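Local coordinates for AFP (Microbacterium arborescens, PDB 2YJK), which takes up iron as a ferritin-fold Dps protein that assembles from twelve chains and probably binds ferric iron, at residues A20-L25 with E74-L79; A125-L130 with V140-K145. All blocks are in the same frame, centred on the assembly; numbering follows the deposited sequence.

Contact 1 (A20-L25 with E74-L79). With OFE (Iron(II) oxide), chain P.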
loop_
_atom_site.group_PDB
_atom_site.type_symbol
_atom_site.label_atom_id
_atom_site.label_comp_id
_atom_site.label_asym_id
_atom_site.label_seq_id
_atom_site.Cartn_x
_atom_site.Cartn_y
_atom_site.Cartn_z
ATOM N N ALA C 20 0.784 -40.929 -11.516
ATOM C CA ALA C 20 2.164 -40.404 -11.618
ATOM C C ALA C 20 2.412 -39.078 -10.840
ATOM O O ALA C 20 3.450 -38.884 -10.170
ATOM C CB ALA C 20 2.547 -40.262 -13.101
ATOM N N ALA C 21 1.454 -38.177 -10.870
ATOM C CA ALA C 21 1.628 -36.996 -10.076
ATOM C C ALA C 21 1.769 -37.413 -8.651
ATOM O O ALA C 21 2.674 -36.923 -7.991
ATOM C CB ALA C 21 0.457 -36.006 -10.233
ATOM N N ALA C 22 0.874 -38.269 -8.154
ATOM C CA ALA C 22 0.909 -38.593 -6.737
ATOM C C ALA C 22 2.230 -39.266 -6.415
ATOM O O ALA C 22 2.855 -39.019 -5.378
ATOM C CB ALA C 22 -0.228 -39.531 -6.352
ATOM N N GLN C 23 2.646 -40.137 -7.310
ATOM C CA GLN C 23 3.849 -40.864 -7.096
ATOM C C GLN C 23 5.065 -39.959 -7.008
ATOM O O GLN C 23 5.901 -40.179 -6.154
ATOM C CB GLN C 23 4.008 -41.908 -8.194
ATOM C CG GLN C 23 5.367 -42.573 -8.200
ATOM C CD GLN C 23 5.504 -43.554 -9.318
ATOM O OE1 GLN C 23 6.521 -44.263 -9.404
ATOM N NE2 GLN C 23 4.481 -43.623 -10.198
ATOM N N PHE C 24 5.203 -38.978 -7.885
ATOM C CA PHE C 24 6.441 -38.168 -7.913
ATOM C C PHE C 24 6.381 -36.904 -7.067
ATOM O O PHE C 24 7.403 -36.425 -6.545
ATOM C CB PHE C 24 6.783 -37.830 -9.335
ATOM C CG PHE C 24 7.198 -39.011 -10.133
ATOM C CD1 PHE C 24 8.427 -39.653 -9.849
ATOM C CD2 PHE C 24 6.404 -39.471 -11.202
ATOM C CE1 PHE C 24 8.871 -40.740 -10.626
ATOM C CE2 PHE C 24 6.837 -40.598 -11.986
ATOM C CZ PHE C 24 8.047 -41.228 -11.682
ATOM N N LEU C 25 5.176 -36.376 -6.900
ATOM C CA LEU C 25 5.027 -35.146 -6.127
ATOM C C LEU C 25 4.842 -35.374 -4.626
ATOM O O LEU C 25 5.192 -34.515 -3.814
ATOM C CB LEU C 25 3.895 -34.325 -6.686
ATOM C CG LEU C 25 4.261 -33.706 -8.051
ATOM C CD1 LEU C 25 3.068 -32.826 -8.516
ATOM C CD2 LEU C 25 5.513 -32.874 -8.050
ATOM N N GLU C 74 -1.404 -29.234 -3.918
ATOM C CA GLU C 74 -2.663 -28.848 -4.523
ATOM C C GLU C 74 -2.704 -29.303 -5.947
ATOM O O GLU C 74 -3.769 -29.522 -6.508
ATOM C CB GLU C 74 -2.902 -27.332 -4.372
ATOM C CG GLU C 74 -3.100 -27.023 -2.844
ATOM C CD GLU C 74 -3.589 -25.606 -2.546
ATOM O OE1 GLU C 74 -3.553 -24.713 -3.450
ATOM O OE2 GLU C 74 -4.031 -25.386 -1.387
ATOM N N ARG C 75 -1.544 -29.385 -6.545
ATOM C CA ARG C 75 -1.447 -30.036 -7.848
ATOM C C ARG C 75 -1.917 -31.511 -7.749
ATOM O O ARG C 75 -2.682 -31.965 -8.630
ATOM C CB ARG C 75 0.002 -29.943 -8.413
ATOM C CG ARG C 75 0.202 -30.690 -9.762
ATOM C CD ARG C 75 -0.553 -29.930 -10.828
ATOM N NE ARG C 75 -0.657 -30.703 -12.030
ATOM C CZ ARG C 75 -1.528 -30.472 -13.005
ATOM N NH1 ARG C 75 -2.431 -29.443 -12.930
ATOM N NH2 ARG C 75 -1.503 -31.293 -14.031
ATOM N N ILE C 76 -1.496 -32.259 -6.710
ATOM C CA ILE C 76 -1.981 -33.662 -6.535
ATOM C C ILE C 76 -3.500 -33.733 -6.346
ATOM O O ILE C 76 -4.207 -34.547 -6.957
ATOM C CB ILE C 76 -1.308 -34.362 -5.341
ATOM C CG1 ILE C 76 0.193 -34.595 -5.630
ATOM C CG2 ILE C 76 -2.022 -35.718 -5.036
ATOM C CD1 ILE C 76 1.014 -34.780 -4.371
ATOM N N VAL C 77 -4.011 -32.833 -5.524
ATOM C CA VAL C 77 -5.424 -32.828 -5.204
ATOM C C VAL C 77 -6.252 -32.408 -6.421
ATOM O O VAL C 77 -7.291 -33.020 -6.685
ATOM C CB VAL C 77 -5.732 -31.990 -3.948
ATOM C CG1 VAL C 77 -7.333 -31.944 -3.715
ATOM C CG2 VAL C 77 -4.999 -32.693 -2.683
ATOM N N ALA C 78 -5.748 -31.428 -7.185
ATOM C CA ALA C 78 -6.432 -30.923 -8.383
ATOM C C ALA C 78 -6.617 -31.999 -9.424
ATOM O O ALA C 78 -7.531 -31.900 -10.240
ATOM C CB ALA C 78 -5.633 -29.707 -9.035
ATOM N N LEU C 79 -5.715 -32.982 -9.429
ATOM C CA LEU C 79 -5.782 -34.134 -10.362
ATOM C C LEU C 79 -6.705 -35.192 -9.820
ATOM O O LEU C 79 -6.898 -36.256 -10.439
ATOM C CB LEU C 79 -4.394 -34.735 -10.602
ATOM C CG LEU C 79 -3.471 -33.794 -11.418
ATOM C CD1 LEU C 79 -2.084 -34.372 -11.551
ATOM C CD2 LEU C 79 -4.059 -33.516 -12.813
HETATM FE FE OFE P . -3.397 -23.666 -0.216
HETATM O O OFE P . -2.466 -22.194 1.067
#
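Leu25 and Ile76 make the central apolar contact between two nearly antiparallel helix segments whose axes approach to 9.3 Å. Ile76 CD1 lies 3.7 Å from Leu25 CB; with CG1 anti to its carbonyl carbon (chi1 -68°), the longer branch of Ile76 is carried across to the other helix. Its shorter branch faces Ala22, CG2 to CB at 4.4 Å. Ala21 CB meets Leu79 CD1 at 3.3 Å, tighter than usual for two carbons, so Leu79, just past the end of helix 51-78, is pressed against helix 15-45. Leu25 CD1 touches the aliphatic part of Arg75, at CG, 3.8 Å away. No hydrogen bond joins the two segments.

The polar groups turn to other partners. A bend at chi2 (70°) sends the Arg75 chain off past Leu79, whose CD2 sits 3.6 Å above one face of the guanidinium, toward its rim. That group forms salt bridges with Asp134 and with Asp149 of a second subunit, while Ser137 takes NE. Glu74 OE2 binds FE of the iron oxide group at 2.2 Å, alongside Asp70 of the same chain and His43 of a third subunit. The apolar pairing is that of the ferritin-like four-helix bundle, and the shared iron site is consistent with the intersubunit ferroxidase centre of Dps proteins.

Contact 2 (A125-L130 with V140-K145)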
loop_
_atom_site.group_PDB
_atom_site.type_symbol
_atom_site.label_atom_id
_atom_site.label_comp_id
_atom_site.label_asym_id
_atom_site.label_seq_id
_atom_site.Cartn_x
_atom_site.Cartn_y
_atom_site.Cartn_z
ATOM N N ALA C 125 14.167 -36.592 -9.580
ATOM C CA ALA C 125 13.318 -37.734 -9.944
ATOM C C ALA C 125 11.903 -37.339 -10.485
ATOM O O ALA C 125 11.408 -37.936 -11.437
ATOM C CB ALA C 125 13.210 -38.738 -8.776
ATOM N N ALA C 126 11.258 -36.334 -9.890
ATOM C CA ALA C 126 9.927 -35.945 -10.416
ATOM C C ALA C 126 10.047 -35.358 -11.808
ATOM O O ALA C 126 9.279 -35.697 -12.654
ATOM C CB ALA C 126 9.183 -35.013 -9.490
ATOM N N ILE C 127 11.058 -34.533 -12.041
ATOM C CA ILE C 127 11.255 -33.891 -13.343
ATOM C C ILE C 127 11.521 -34.934 -14.418
ATOM O O ILE C 127 10.926 -34.864 -15.492
ATOM C CB ILE C 127 12.392 -32.825 -13.299
ATOM C CG1 ILE C 127 11.950 -31.678 -12.390
ATOM C CG2 ILE C 127 12.737 -32.285 -14.709
ATOM C CD1 ILE C 127 13.094 -30.911 -11.831
ATOM N N ASP C 128 12.398 -35.893 -14.127
ATOM C CA ASP C 128 12.656 -37.007 -15.059
ATOM C C ASP C 128 11.395 -37.853 -15.229
ATOM O O ASP C 128 10.988 -38.151 -16.347
ATOM C CB ASP C 128 13.838 -37.904 -14.585
ATOM C CG ASP C 128 15.213 -37.159 -14.561
ATOM O OD1 ASP C 128 15.364 -36.125 -15.262
ATOM O OD2 ASP C 128 16.133 -37.583 -13.801
ATOM N N GLY C 129 10.761 -38.222 -14.110
ATOM C CA GLY C 129 9.642 -39.184 -14.127
ATOM C C GLY C 129 8.349 -38.626 -14.728
ATOM O O GLY C 129 7.540 -39.386 -15.237
ATOM N N LEU C 130 8.177 -37.304 -14.694
ATOM C CA LEU C 130 6.987 -36.661 -15.268
ATOM C C LEU C 130 7.156 -36.274 -16.758
ATOM O O LEU C 130 6.176 -35.934 -17.450
ATOM C CB LEU C 130 6.544 -35.447 -14.402
ATOM C CG LEU C 130 6.095 -35.824 -12.992
ATOM C CD1 LEU C 130 6.021 -34.663 -11.998
ATOM C CD2 LEU C 130 4.742 -36.662 -13.009
ATOM N N VAL C 140 5.460 -27.920 -12.264
ATOM C CA VAL C 140 5.396 -27.632 -10.843
ATOM C C VAL C 140 6.742 -28.030 -10.235
ATOM O O VAL C 140 7.295 -27.278 -9.390
ATOM C CB VAL C 140 4.205 -28.380 -10.099
ATOM C CG1 VAL C 140 4.338 -28.198 -8.623
ATOM C CG2 VAL C 140 2.860 -27.755 -10.508
ATOM N N ALA C 141 7.250 -29.204 -10.635
ATOM C CA ALA C 141 8.518 -29.727 -10.055
ATOM C C ALA C 141 9.652 -28.836 -10.469
ATOM O O ALA C 141 10.503 -28.475 -9.658
ATOM C CB ALA C 141 8.795 -31.162 -10.510
ATOM N N ILE C 142 9.634 -28.415 -11.727
ATOM C CA ILE C 142 10.641 -27.472 -12.213
ATOM C C ILE C 142 10.638 -26.145 -11.448
ATOM O O ILE C 142 11.706 -25.640 -11.030
ATOM C CB ILE C 142 10.527 -27.212 -13.738
ATOM C CG1 ILE C 142 11.098 -28.425 -14.503
ATOM C CG2 ILE C 142 11.367 -26.005 -14.077
ATOM C CD1 ILE C 142 10.640 -28.508 -16.007
ATOM N N GLU C 143 9.445 -25.564 -11.279
ATOM C CA GLU C 143 9.339 -24.294 -10.582
ATOM C C GLU C 143 9.868 -24.442 -9.108
ATOM O O GLU C 143 10.637 -23.609 -8.631
ATOM C CB GLU C 143 7.886 -23.825 -10.607
ATOM C CG GLU C 143 7.551 -22.630 -9.663
ATOM C CD GLU C 143 6.028 -22.442 -9.571
ATOM O OE1 GLU C 143 5.438 -22.075 -10.595
ATOM O OE2 GLU C 143 5.426 -22.711 -8.498
ATOM N N ILE C 144 9.472 -25.487 -8.393
ATOM C CA ILE C 144 9.981 -25.652 -7.043
ATOM C C ILE C 144 11.551 -25.891 -7.025
ATOM O O ILE C 144 12.280 -25.322 -6.184
ATOM C CB ILE C 144 9.309 -26.853 -6.310
ATOM C CG1 ILE C 144 7.791 -26.610 -6.056
ATOM C CG2 ILE C 144 10.049 -27.114 -4.960
ATOM C CD1 ILE C 144 6.981 -27.907 -5.800
ATOM N N LYS C 145 12.062 -26.742 -7.944
ATOM C CA LYS C 145 13.537 -26.890 -8.063
ATOM C C LYS C 145 14.333 -25.559 -8.271
ATOM O O LYS C 145 15.399 -25.360 -7.670
ATOM C CB LYS C 145 13.928 -27.902 -9.132
ATOM C CG LYS C 145 15.356 -28.382 -8.886
ATOM C CD LYS C 145 15.770 -29.478 -9.892
ATOM C CE LYS C 145 17.177 -30.105 -9.545
ATOM N NZ LYS C 145 18.242 -29.096 -9.574
#
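Ile127 reaches three residues of the facing helix: Ala141 and Lys145, one helical turn apart, and Ile142 next to Ala141. Its CG1 rests 3.7 Å from the Ala141 methyl CB and 4.0 Å from Ile142 CG1. Beyond it, the terminal CD1 meets the Lys145 chain at CD, 3.6 Å away. The isoleucine crosses both Ile142 and Lys145 at about a right angle. Ala126 adds a smaller contact, CB to Ala141 CB at 4.0 Å, so the one methyl of Ala141 is shared by two neighbours in sequence.

The torsions of Ile127 fit this role: CG1 stands anti to the carbonyl carbon (chi1 -66°), placing CG1 and CD1 against the opposite helix. Lys145 runs extended past Ile127 CD1 until chi4, where it bends, and its ammonium forms a salt bridge with Asp149. The axes of the two short segments approach to 9.1 Å, running nearly antiparallel at 156°.

Farther out, the backbone carbonyl of Ile127 accepts a hydrogen bond from Gln138 NE2, a polar tie between helices 105-130 and 135-156. Thr136 of a fourth subunit packs on both Ile127 and Lys145. An alanine in place of Ile127 would take away both branches, and this would probably open a gap beside Ala141 and Ile142 and leave the aliphatic run of Lys145 with less to lie against.

With no hydrogen bond or ion pair between segments 125-130 and 140-145, their direct contact rests on apolar packing and the exclusion of water, Gln138 adding its bond from just outside, while the lysine charge is met by an acidic residue of its own helix.

Contact 1 lies wholly before contact 2 along the chain. It pairs helices 15-45 and 51-78, and contact 2 pairs helices 105-130 and 135-156, so each joins two long helices of the ferritin-like bundle. Their centres lie about 12 Å apart, and Phe24 joins them: its CB is 3.7 Å from Ala126 CB and its CD2 is 3.7 Å from Leu130 CD2. Val140 packing on Arg75 gives a further link between the two helix pairs. Both contacts also touch the second subunit, so both lie near a subunit interface of the twelve-chain assembly, with iron bound beside contact 1.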